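Local coordinates for NIF3-related protein (Bacillus cereus, PDB 2GX8), which is of unknown function but belongs to the Nif3 family, carries a conserved dimetal site that holds zinc ions, and includes a probable regulatory domain, at residues C[146-157]-C[265-276]; C[307-318]-C[327-338]. All coordinates share one frame; numbering follows the deposited sequence.

Interaction 1 (C[146-157]-C[265-276]); sequences GLQNTEVLAPTY and ETLGLGKIGYLQ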
loop_
_atom_site.group_PDB
_atom_site.type_symbol
_atom_site.label_atom_id
_atom_site.label_comp_id
_atom_site.label_asym_id
_atom_site.label_seq_id
_atom_site.Cartn_x
_atom_site.Cartn_y
_atom_site.Cartn_z
ATOM N N GLY C 146 -15.622 42.483 3.984
ATOM C CA GLY C 146 -16.881 43.030 4.482
ATOM C C GLY C 146 -18.003 41.991 4.547
ATOM O O GLY C 146 -19.179 42.327 4.427
ATOM N N LEU C 147 -17.655 40.724 4.734
ATOM C CA LEU C 147 -18.661 39.677 4.821
ATOM C C LEU C 147 -19.294 39.628 6.216
ATOM O O LEU C 147 -18.600 39.736 7.243
ATOM C CB LEU C 147 -18.082 38.304 4.475
ATOM C CG LEU C 147 -17.464 37.985 3.118
ATOM C CD1 LEU C 147 -17.438 36.489 2.990
ATOM C CD2 LEU C 147 -18.247 38.566 1.946
ATOM N N GLN C 148 -20.613 39.432 6.229
ATOM C CA GLN C 148 -21.415 39.347 7.452
ATOM C C GLN C 148 -22.032 37.962 7.664
ATOM O O GLN C 148 -22.157 37.172 6.716
ATOM C CB GLN C 148 -22.491 40.392 7.389
ATOM C CG GLN C 148 -21.887 41.755 7.347
ATOM C CD GLN C 148 -22.760 42.734 6.655
ATOM O OE1 GLN C 148 -23.989 42.692 6.768
ATOM N NE2 GLN C 148 -22.135 43.641 5.912
ATOM N N ASN C 149 -22.400 37.676 8.912
ATOM C CA ASN C 149 -23.005 36.395 9.282
ATOM C C ASN C 149 -22.210 35.215 8.744
ATOM O O ASN C 149 -22.758 34.362 8.041
ATOM C CB ASN C 149 -24.468 36.319 8.791
ATOM C CG ASN C 149 -25.348 37.379 9.405
ATOM O OD1 ASN C 149 -26.255 37.907 8.752
ATOM N ND2 ASN C 149 -25.081 37.710 10.670
ATOM N N THR C 150 -20.919 35.176 9.055
ATOM C CA THR C 150 -20.073 34.101 8.539
ATOM C C THR C 150 -20.194 32.790 9.310
ATOM O O THR C 150 -20.531 32.782 10.499
ATOM C CB THR C 150 -18.578 34.501 8.407
ATOM O OG1 THR C 150 -18.046 34.846 9.689
ATOM C CG2 THR C 150 -18.410 35.656 7.449
ATOM N N GLU C 151 -19.952 31.699 8.586
ATOM C CA GLU C 151 -19.944 30.337 9.104
ATOM C C GLU C 151 -18.704 29.630 8.578
ATOM O O GLU C 151 -18.158 30.037 7.582
ATOM C CB GLU C 151 -21.096 29.551 8.520
ATOM C CG GLU C 151 -22.460 29.911 8.930
ATOM C CD GLU C 151 -23.451 28.915 8.339
ATOM O OE1 GLU C 151 -22.989 28.017 7.583
ATOM O OE2 GLU C 151 -24.669 29.021 8.623
ATOM N N VAL C 152 -18.268 28.561 9.221
ATOM C CA VAL C 152 -17.138 27.797 8.716
ATOM C C VAL C 152 -17.546 27.235 7.344
ATOM O O VAL C 152 -18.707 26.831 7.138
ATOM C CB VAL C 152 -16.715 26.640 9.693
ATOM C CG1 VAL C 152 -15.756 25.687 9.028
ATOM C CG2 VAL C 152 -16.077 27.195 10.976
ATOM N N LEU C 153 -16.622 27.242 6.388
ATOM C CA LEU C 153 -16.968 26.749 5.063
ATOM C C LEU C 153 -16.884 25.216 5.019
ATOM O O LEU C 153 -17.848 24.552 4.626
ATOM C CB LEU C 153 -16.065 27.374 3.986
ATOM C CG LEU C 153 -16.176 26.786 2.576
ATOM C CD1 LEU C 153 -17.531 27.174 1.969
ATOM C CD2 LEU C 153 -15.040 27.286 1.734
ATOM N N ALA C 154 -15.721 24.674 5.392
ATOM C CA ALA C 154 -15.500 23.236 5.375
ATOM C C ALA C 154 -15.025 22.833 6.758
ATOM O O ALA C 154 -13.861 23.152 7.115
ATOM C CB ALA C 154 -14.435 22.855 4.338
ATOM N N PRO C 155 -15.902 22.172 7.531
ATOM C CA PRO C 155 -15.635 21.702 8.877
ATOM C C PRO C 155 -14.503 20.667 8.859
ATOM O O PRO C 155 -14.583 19.668 8.069
ATOM C CB PRO C 155 -16.959 21.026 9.263
ATOM C CG PRO C 155 -17.980 21.681 8.380
ATOM C CD PRO C 155 -17.270 21.836 7.098
ATOM N N THR C 156 -13.510 20.891 9.816
ATOM C CA THR C 156 -12.397 19.943 9.869
ATOM C C THR C 156 -12.180 19.507 11.293
ATOM O O THR C 156 -11.566 18.472 11.553
ATOM C CB THR C 156 -11.056 20.539 9.349
ATOM O OG1 THR C 156 -10.651 21.644 10.170
ATOM C CG2 THR C 156 -11.159 20.970 7.887
ATOM N N TYR C 157 -12.699 20.296 12.224
ATOM C CA TYR C 157 -12.507 20.003 13.628
ATOM C C TYR C 157 -13.700 20.416 14.500
ATOM O O TYR C 157 -14.256 21.496 14.335
ATOM C CB TYR C 157 -11.209 20.678 14.110
ATOM C CG TYR C 157 -10.866 20.399 15.552
ATOM C CD1 TYR C 157 -10.176 19.239 15.912
ATOM C CD2 TYR C 157 -11.245 21.288 16.562
ATOM C CE1 TYR C 157 -9.875 18.978 17.244
ATOM C CE2 TYR C 157 -10.948 21.032 17.897
ATOM C CZ TYR C 157 -10.261 19.883 18.226
ATOM O OH TYR C 157 -9.976 19.631 19.549
ATOM N N GLU C 265 -17.762 24.007 19.284
ATOM C CA GLU C 265 -18.037 24.788 18.093
ATOM C C GLU C 265 -17.235 24.166 16.943
ATOM O O GLU C 265 -16.070 23.787 17.126
ATOM C CB GLU C 265 -17.776 26.300 18.284
ATOM C CG GLU C 265 -16.304 26.787 18.346
ATOM C CD GLU C 265 -16.179 28.330 18.498
ATOM O OE1 GLU C 265 -17.042 28.933 19.177
ATOM O OE2 GLU C 265 -15.217 28.945 17.958
ATOM N N THR C 266 -17.894 23.970 15.801
ATOM C CA THR C 266 -17.228 23.451 14.613
ATOM C C THR C 266 -16.210 24.476 14.149
ATOM O O THR C 266 -16.494 25.681 14.120
ATOM C CB THR C 266 -18.188 23.286 13.423
ATOM O OG1 THR C 266 -19.376 22.618 13.838
ATOM C CG2 THR C 266 -17.534 22.471 12.332
ATOM N N LEU C 267 -15.023 23.975 13.819
ATOM C CA LEU C 267 -13.923 24.753 13.265
ATOM C C LEU C 267 -13.536 24.088 11.936
ATOM O O LEU C 267 -13.766 22.885 11.739
ATOM C CB LEU C 267 -12.729 24.808 14.231
ATOM C CG LEU C 267 -12.879 25.597 15.553
ATOM C CD1 LEU C 267 -11.833 25.203 16.558
ATOM C CD2 LEU C 267 -12.868 27.105 15.344
ATOM N N GLY C 268 -12.979 24.877 11.020
ATOM C CA GLY C 268 -12.598 24.369 9.720
ATOM C C GLY C 268 -11.964 25.364 8.778
ATOM O O GLY C 268 -11.532 26.432 9.166
ATOM N N LEU C 269 -11.917 25.005 7.513
ATOM C CA LEU C 269 -11.277 25.840 6.527
ATOM C C LEU C 269 -12.247 26.784 5.856
ATOM O O LEU C 269 -13.336 26.377 5.508
ATOM C CB LEU C 269 -10.634 24.960 5.462
ATOM C CG LEU C 269 -9.454 24.122 5.928
ATOM C CD1 LEU C 269 -9.100 23.169 4.816
ATOM C CD2 LEU C 269 -8.276 25.030 6.319
ATOM N N GLY C 270 -11.833 28.032 5.667
ATOM C CA GLY C 270 -12.643 29.049 4.986
ATOM C C GLY C 270 -13.903 29.500 5.678
ATOM O O GLY C 270 -14.400 28.815 6.580
ATOM N N LYS C 271 -14.426 30.653 5.233
ATOM C CA LYS C 271 -15.678 31.257 5.749
ATOM C C LYS C 271 -16.709 31.470 4.638
ATOM O O LYS C 271 -16.362 31.653 3.482
ATOM C CB LYS C 271 -15.409 32.617 6.428
ATOM C CG LYS C 271 -14.564 32.523 7.707
ATOM C CD LYS C 271 -15.347 31.852 8.809
ATOM C CE LYS C 271 -14.471 31.548 10.018
ATOM N NZ LYS C 271 -15.262 31.078 11.204
ATOM N N ILE C 272 -17.988 31.402 4.972
ATOM C CA ILE C 272 -19.008 31.700 3.995
ATOM C C ILE C 272 -19.939 32.676 4.674
ATOM O O ILE C 272 -20.336 32.441 5.807
ATOM C CB ILE C 272 -19.702 30.436 3.380
ATOM C CG1 ILE C 272 -20.599 30.851 2.188
ATOM C CG2 ILE C 272 -20.438 29.591 4.426
ATOM C CD1 ILE C 272 -21.190 29.691 1.410
ATOM N N GLY C 273 -20.223 33.794 4.000
ATOM C CA GLY C 273 -21.035 34.863 4.534
ATOM C C GLY C 273 -21.712 35.654 3.423
ATOM O O GLY C 273 -21.734 35.217 2.267
ATOM N N TYR C 274 -22.214 36.838 3.768
ATOM C CA TYR C 274 -22.976 37.682 2.834
ATOM C C TYR C 274 -22.444 39.092 2.650
ATOM O O TYR C 274 -22.122 39.771 3.622
ATOM C CB TYR C 274 -24.428 37.790 3.322
ATOM C CG TYR C 274 -25.162 36.471 3.336
ATOM C CD1 TYR C 274 -25.203 35.675 4.489
ATOM C CD2 TYR C 274 -25.800 36.005 2.181
ATOM C CE1 TYR C 274 -25.874 34.446 4.486
ATOM C CE2 TYR C 274 -26.477 34.788 2.163
ATOM C CZ TYR C 274 -26.509 34.010 3.306
ATOM O OH TYR C 274 -27.197 32.803 3.253
ATOM N N LEU C 275 -22.373 39.547 1.401
ATOM C CA LEU C 275 -21.986 40.932 1.151
ATOM C C LEU C 275 -23.060 41.857 1.735
ATOM O O LEU C 275 -24.182 41.420 2.013
ATOM C CB LEU C 275 -21.789 41.205 -0.344
ATOM C CG LEU C 275 -20.635 40.546 -1.102
ATOM C CD1 LEU C 275 -20.725 40.827 -2.584
ATOM C CD2 LEU C 275 -19.262 40.967 -0.568
ATOM N N GLN C 276 -22.711 43.126 1.940
ATOM C CA GLN C 276 -23.653 44.133 2.443
ATOM C C GLN C 276 -24.725 44.473 1.378
ATOM O O GLN C 276 -25.895 44.746 1.701
ATOM C CB GLN C 276 -22.879 45.392 2.887
ATOM C CG GLN C 276 -23.722 46.602 3.411
ATOM C CD GLN C 276 -24.311 46.400 4.812
ATOM O OE1 GLN C 276 -24.140 45.348 5.446
ATOM N NE2 GLN C 276 -25.000 47.425 5.305
HETATM O O HOH W 1 -19.961 43.470 2.205
#
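Gln148 turns its CG to the side remote from its carbonyl carbon, next to the backbone N (chi1 -63°), and runs extended, while Gln276 turns its CG away from the backbone N and bends at chi2 (74°), bringing the two amides together. Gln148 NE2 gives a hydrogen bond to Gln276 OE1 at 2.7 Å, in its own amide plane but tilted from that of the acceptor; the planes stand 54° apart. A water bridges Gly146 O and Gln276 N, and Leu147 CD2 meets Leu275 CD2 at 3.6 Å. The backbones form an antiparallel ladder: the start of strand 150-168 pairs with strand 270-280 before the corner at Leu153 and Leu269 and with strand 262-268 beyond it, with a bulge between Gln148 and Glu151. At the far end a classic beta bulge sets Thr156 and Tyr157 opposite Leu267: Leu267 O takes both N-H groups at 2.8 Å, Thr156 N on a lone pair and Tyr157 N from above the carbonyl plane. Val152 CG1 lies against Gly268 CA at 3.5 Å, where no side chain intervenes. Pro155 CB presses on Thr266 CG2 at 3.4 Å. Leu267 CD1 sits at the Tyr157 ring edge, 4.0 Å from Tyr157 CD2. At the corner the Leu153 side chain crosses that of Ile272 at about a right angle, Leu153 CD1 nearest Ile272 CB at 4.2 Å, and packs on Ala311 of strand 306-313.

Interaction 2 (C[307-318]-C[327-338]); sequences VRKVAVLGGDGN and KGADVYVTGDMY
Strands 307-313 and 331-335 run parallel, their axes 15° apart and 4.6 Å at closest approach, with Ala311 bonded through its N to Val331 O and through its O to Val333 N. At the entry to the pair Asp330 OD2 accepts from Arg308 N at 2.9 Å and Lys309 N at 3.0 Å, which reach it on the anti side from opposite faces of the carboxylate. Lys309 folds back along Gly328, its CG wedged between backbone N and carbonyl carbon (chi1 80°), and NZ bonds Lys327 O; Tyr274 OH is a second partner of that amine. One face of the sheet is lined by Val310, Val312, Val331 and Val333, with Val310 CG2 3.7 Å from Val331 CG1. On the other, the Tyr332 ring lies alongside Leu313, meets Ala311 CB with CD2 at 3.6 Å, and donates from OH to a lone pair of Gly317 O at 2.7 Å. Thr334 CG2 packs over one ring face, while its OG1 donates to Leu313 O. Beyond the strands Asn318 spans the exit loops: OD1 accepts from Tyr338 N at 3.0 Å and ND2 donates to Asp336 O at 2.8 Å. Asp336 OD2 is hydrogen-bonded to His357 ND1, a zinc ligand, and Asp316 OD1 to Tyr338 OH of a second subunit. The pair belongs to a beta-alpha-beta unit whose connecting helix is 321-326. Helix 281-292 packs on the valine face through Phe284, and strands 270-280 and 351-354 flank the pair.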
loop_
_atom_site.group_PDB
_atom_site.type_symbol
_atom_site.label_atom_id
_atom_site.label_comp_id
_atom_site.label_asym_id
_atom_site.label_seq_id
_atom_site.Cartn_x
_atom_site.Cartn_y
_atom_site.Cartn_z
ATOM N N VAL C 307 -24.071 38.358 -7.513
ATOM C CA VAL C 307 -23.508 37.638 -6.389
ATOM C C VAL C 307 -23.877 38.311 -5.079
ATOM O O VAL C 307 -23.782 39.536 -4.940
ATOM C CB VAL C 307 -21.981 37.430 -6.450
ATOM C CG1 VAL C 307 -21.568 36.659 -7.717
ATOM C CG2 VAL C 307 -21.217 38.735 -6.336
ATOM N N ARG C 308 -24.281 37.476 -4.120
ATOM C CA ARG C 308 -24.680 37.937 -2.798
ATOM C C ARG C 308 -23.934 37.168 -1.695
ATOM O O ARG C 308 -23.327 37.791 -0.816
ATOM C CB ARG C 308 -26.196 37.829 -2.636
ATOM C CG ARG C 308 -26.704 38.092 -1.222
ATOM C CD ARG C 308 -26.703 39.567 -0.815
ATOM N NE ARG C 308 -27.567 39.753 0.358
ATOM C CZ ARG C 308 -27.648 40.872 1.071
ATOM N NH1 ARG C 308 -26.901 41.926 0.746
ATOM N NH2 ARG C 308 -28.462 40.933 2.119
ATOM N N LYS C 309 -23.987 35.837 -1.698
ATOM C CA LYS C 309 -23.181 35.144 -0.690
ATOM C C LYS C 309 -21.881 34.656 -1.264
ATOM O O LYS C 309 -21.830 34.079 -2.347
ATOM C CB LYS C 309 -23.917 34.082 0.126
ATOM C CG LYS C 309 -24.128 32.749 -0.490
ATOM C CD LYS C 309 -24.970 31.854 0.437
ATOM C CE LYS C 309 -24.296 31.536 1.762
ATOM N NZ LYS C 309 -25.163 30.624 2.587
ATOM N N VAL C 310 -20.833 34.887 -0.475
ATOM C CA VAL C 310 -19.464 34.655 -0.846
ATOM C C VAL C 310 -18.764 33.657 0.070
ATOM O O VAL C 310 -18.881 33.731 1.293
ATOM C CB VAL C 310 -18.686 35.988 -0.710
ATOM C CG1 VAL C 310 -17.204 35.820 -1.037
ATOM C CG2 VAL C 310 -19.322 37.087 -1.557
ATOM N N ALA C 311 -18.019 32.739 -0.537
ATOM C CA ALA C 311 -17.188 31.788 0.199
ATOM C C ALA C 311 -15.735 32.227 0.012
ATOM O O ALA C 311 -15.353 32.658 -1.062
ATOM C CB ALA C 311 -17.399 30.356 -0.335
ATOM N N VAL C 312 -14.935 32.189 1.060
ATOM C CA VAL C 312 -13.486 32.488 0.896
ATOM C C VAL C 312 -12.630 31.473 1.614
ATOM O O VAL C 312 -12.986 31.021 2.678
ATOM C CB VAL C 312 -13.093 33.946 1.305
ATOM C CG1 VAL C 312 -13.686 34.331 2.652
ATOM C CG2 VAL C 312 -11.575 34.131 1.278
ATOM N N LEU C 313 -11.519 31.086 1.017
ATOM C CA LEU C 313 -10.621 30.164 1.664
ATOM C C LEU C 313 -9.212 30.565 1.213
ATOM O O LEU C 313 -8.847 30.373 0.049
ATOM C CB LEU C 313 -10.983 28.729 1.282
ATOM C CG LEU C 313 -10.308 27.580 2.040
ATOM C CD1 LEU C 313 -11.111 26.336 1.831
ATOM C CD2 LEU C 313 -8.896 27.337 1.621
ATOM N N GLY C 314 -8.417 31.138 2.110
ATOM C CA GLY C 314 -7.089 31.600 1.705
ATOM C C GLY C 314 -6.226 30.411 1.367
ATOM O O GLY C 314 -6.362 29.380 2.011
ATOM N N GLY C 315 -5.348 30.523 0.370
ATOM C CA GLY C 315 -4.467 29.390 0.041
ATOM C C GLY C 315 -5.058 28.544 -1.075
ATOM O O GLY C 315 -5.887 29.044 -1.839
ATOM N N ASP C 316 -4.638 27.275 -1.165
ATOM C CA ASP C 316 -5.156 26.315 -2.151
ATOM C C ASP C 316 -6.528 25.751 -1.717
ATOM O O ASP C 316 -6.618 24.869 -0.843
ATOM C CB ASP C 316 -4.152 25.167 -2.385
ATOM C CG ASP C 316 -4.635 24.139 -3.447
ATOM O OD1 ASP C 316 -3.910 23.143 -3.736
ATOM O OD2 ASP C 316 -5.736 24.318 -4.003
ATOM N N GLY C 317 -7.599 26.251 -2.346
ATOM C CA GLY C 317 -8.931 25.766 -2.028
ATOM C C GLY C 317 -9.677 25.029 -3.139
ATOM O O GLY C 317 -10.909 24.957 -3.135
ATOM N N ASN C 318 -8.915 24.499 -4.090
ATOM C CA ASN C 318 -9.419 23.671 -5.167
ATOM C C ASN C 318 -10.320 22.537 -4.689
ATOM O O ASN C 318 -11.283 22.168 -5.351
ATOM C CB ASN C 318 -8.228 23.011 -5.827
ATOM C CG ASN C 318 -7.478 23.947 -6.743
ATOM O OD1 ASN C 318 -8.011 24.399 -7.754
ATOM N ND2 ASN C 318 -6.211 24.195 -6.431
ATOM N N LYS C 327 -23.217 24.722 0.261
ATOM C CA LYS C 327 -23.569 25.784 1.205
ATOM C C LYS C 327 -24.209 27.016 0.514
ATOM O O LYS C 327 -24.544 28.005 1.170
ATOM C CB LYS C 327 -22.337 26.238 1.969
ATOM C CG LYS C 327 -21.651 25.182 2.810
ATOM C CD LYS C 327 -22.453 24.849 4.023
ATOM C CE LYS C 327 -21.612 24.135 5.068
ATOM N NZ LYS C 327 -20.551 24.993 5.716
ATOM N N GLY C 328 -24.340 26.982 -0.808
ATOM C CA GLY C 328 -25.024 28.058 -1.522
ATOM C C GLY C 328 -24.280 29.296 -1.992
ATOM O O GLY C 328 -24.919 30.271 -2.352
ATOM N N ALA C 329 -22.953 29.263 -2.030
ATOM C CA ALA C 329 -22.169 30.407 -2.485
ATOM C C ALA C 329 -22.524 30.750 -3.902
ATOM O O ALA C 329 -22.901 29.882 -4.696
ATOM C CB ALA C 329 -20.661 30.100 -2.388
ATOM N N ASP C 330 -22.428 32.040 -4.202
ATOM C CA ASP C 330 -22.683 32.588 -5.529
ATOM C C ASP C 330 -21.332 32.729 -6.207
ATOM O O ASP C 330 -21.241 32.665 -7.441
ATOM C CB ASP C 330 -23.326 33.974 -5.429
ATOM C CG ASP C 330 -24.778 33.921 -5.010
ATOM O OD1 ASP C 330 -25.527 33.060 -5.535
ATOM O OD2 ASP C 330 -25.186 34.767 -4.179
ATOM N N VAL C 331 -20.299 32.919 -5.381
ATOM C CA VAL C 331 -18.936 33.121 -5.822
ATOM C C VAL C 331 -17.979 32.547 -4.774
ATOM O O VAL C 331 -18.269 32.570 -3.586
ATOM C CB VAL C 331 -18.628 34.629 -6.017
ATOM C CG1 VAL C 331 -18.736 35.347 -4.727
ATOM C CG2 VAL C 331 -17.225 34.849 -6.603
ATOM N N TYR C 332 -16.829 32.065 -5.212
ATOM C CA TYR C 332 -15.838 31.488 -4.303
ATOM C C TYR C 332 -14.477 32.166 -4.497
ATOM O O TYR C 332 -13.936 32.156 -5.579
ATOM C CB TYR C 332 -15.792 29.967 -4.525
ATOM C CG TYR C 332 -14.812 29.137 -3.675
ATOM C CD1 TYR C 332 -14.185 28.023 -4.227
ATOM C CD2 TYR C 332 -14.521 29.459 -2.333
ATOM C CE1 TYR C 332 -13.297 27.223 -3.472
ATOM C CE2 TYR C 332 -13.595 28.651 -1.554
ATOM C CZ TYR C 332 -13.000 27.548 -2.150
ATOM O OH TYR C 332 -12.104 26.715 -1.460
ATOM N N VAL C 333 -13.925 32.746 -3.437
ATOM C CA VAL C 333 -12.645 33.440 -3.502
ATOM C C VAL C 333 -11.551 32.581 -2.903
ATOM O O VAL C 333 -11.493 32.449 -1.694
ATOM C CB VAL C 333 -12.673 34.749 -2.678
ATOM C CG1 VAL C 333 -11.319 35.433 -2.725
ATOM C CG2 VAL C 333 -13.743 35.662 -3.179
ATOM N N THR C 334 -10.658 32.047 -3.741
ATOM C CA THR C 334 -9.579 31.168 -3.279
ATOM C C THR C 334 -8.381 31.215 -4.234
ATOM O O THR C 334 -8.520 31.675 -5.366
ATOM C CB THR C 334 -10.119 29.717 -3.146
ATOM O OG1 THR C 334 -9.185 28.881 -2.436
ATOM C CG2 THR C 334 -10.480 29.135 -4.515
ATOM N N GLY C 335 -7.215 30.726 -3.809
ATOM C CA GLY C 335 -6.033 30.733 -4.658
ATOM C C GLY C 335 -5.752 29.427 -5.375
ATOM O O GLY C 335 -6.398 28.402 -5.134
ATOM N N ASP C 336 -4.791 29.482 -6.286
ATOM C CA ASP C 336 -4.298 28.308 -7.012
ATOM C C ASP C 336 -5.313 27.537 -7.815
ATOM O O ASP C 336 -5.206 26.337 -7.963
ATOM C CB ASP C 336 -3.586 27.374 -6.038
ATOM C CG ASP C 336 -2.322 27.980 -5.482
ATOM O OD1 ASP C 336 -1.694 28.776 -6.225
ATOM O OD2 ASP C 336 -1.967 27.656 -4.302
ATOM N N MET C 337 -6.275 28.229 -8.392
ATOM C CA MET C 337 -7.323 27.546 -9.137
ATOM C C MET C 337 -6.822 26.743 -10.370
ATOM O O MET C 337 -6.280 27.326 -11.325
ATOM C CB MET C 337 -8.388 28.573 -9.525
ATOM C CG MET C 337 -9.693 27.958 -9.868
ATOM S SD MET C 337 -10.353 27.026 -8.466
ATOM C CE MET C 337 -11.440 26.091 -9.437
ATOM N N TYR C 338 -7.008 25.423 -10.342
ATOM C CA TYR C 338 -6.604 24.556 -11.441
ATOM C C TYR C 338 -7.612 24.553 -12.588
ATOM O O TYR C 338 -8.824 24.604 -12.386
ATOM C CB TYR C 338 -6.361 23.121 -10.979
ATOM C CG TYR C 338 -4.994 22.942 -10.377
ATOM C CD1 TYR C 338 -4.812 22.770 -8.981
ATOM C CD2 TYR C 338 -3.854 22.970 -11.199
ATOM C CE1 TYR C 338 -3.515 22.634 -8.419
ATOM C CE2 TYR C 338 -2.570 22.846 -10.657
ATOM C CZ TYR C 338 -2.403 22.680 -9.275
ATOM O OH TYR C 338 -1.116 22.558 -8.804
#

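Overall arrangement
Interactions 1 and 2 are neighbouring strand pairs of one sheet, their centres about 11 Å apart: strand 270-280, gripped by 146-157 on one side, is hydrogen-bonded on the other to strand 306-313, where Lys271 O meets Val312 N and Gly273 O meets Val310 N, each at 2.9 Å. Interaction 1 is antiparallel, bent, bulged and only partly buried, with a glutamine pair and a water at one end. Interaction 2 is parallel and mostly buried, packing valines on one face; several of its polar side chains (Asp330, Thr334, Asn318) bond backbone groups. Gly315 of interaction 2 lies about 4 Å from a zinc ion, whereas the Leu269 side chain of interaction 1 is about 7 Å away. Interaction 2 alone touches another subunit.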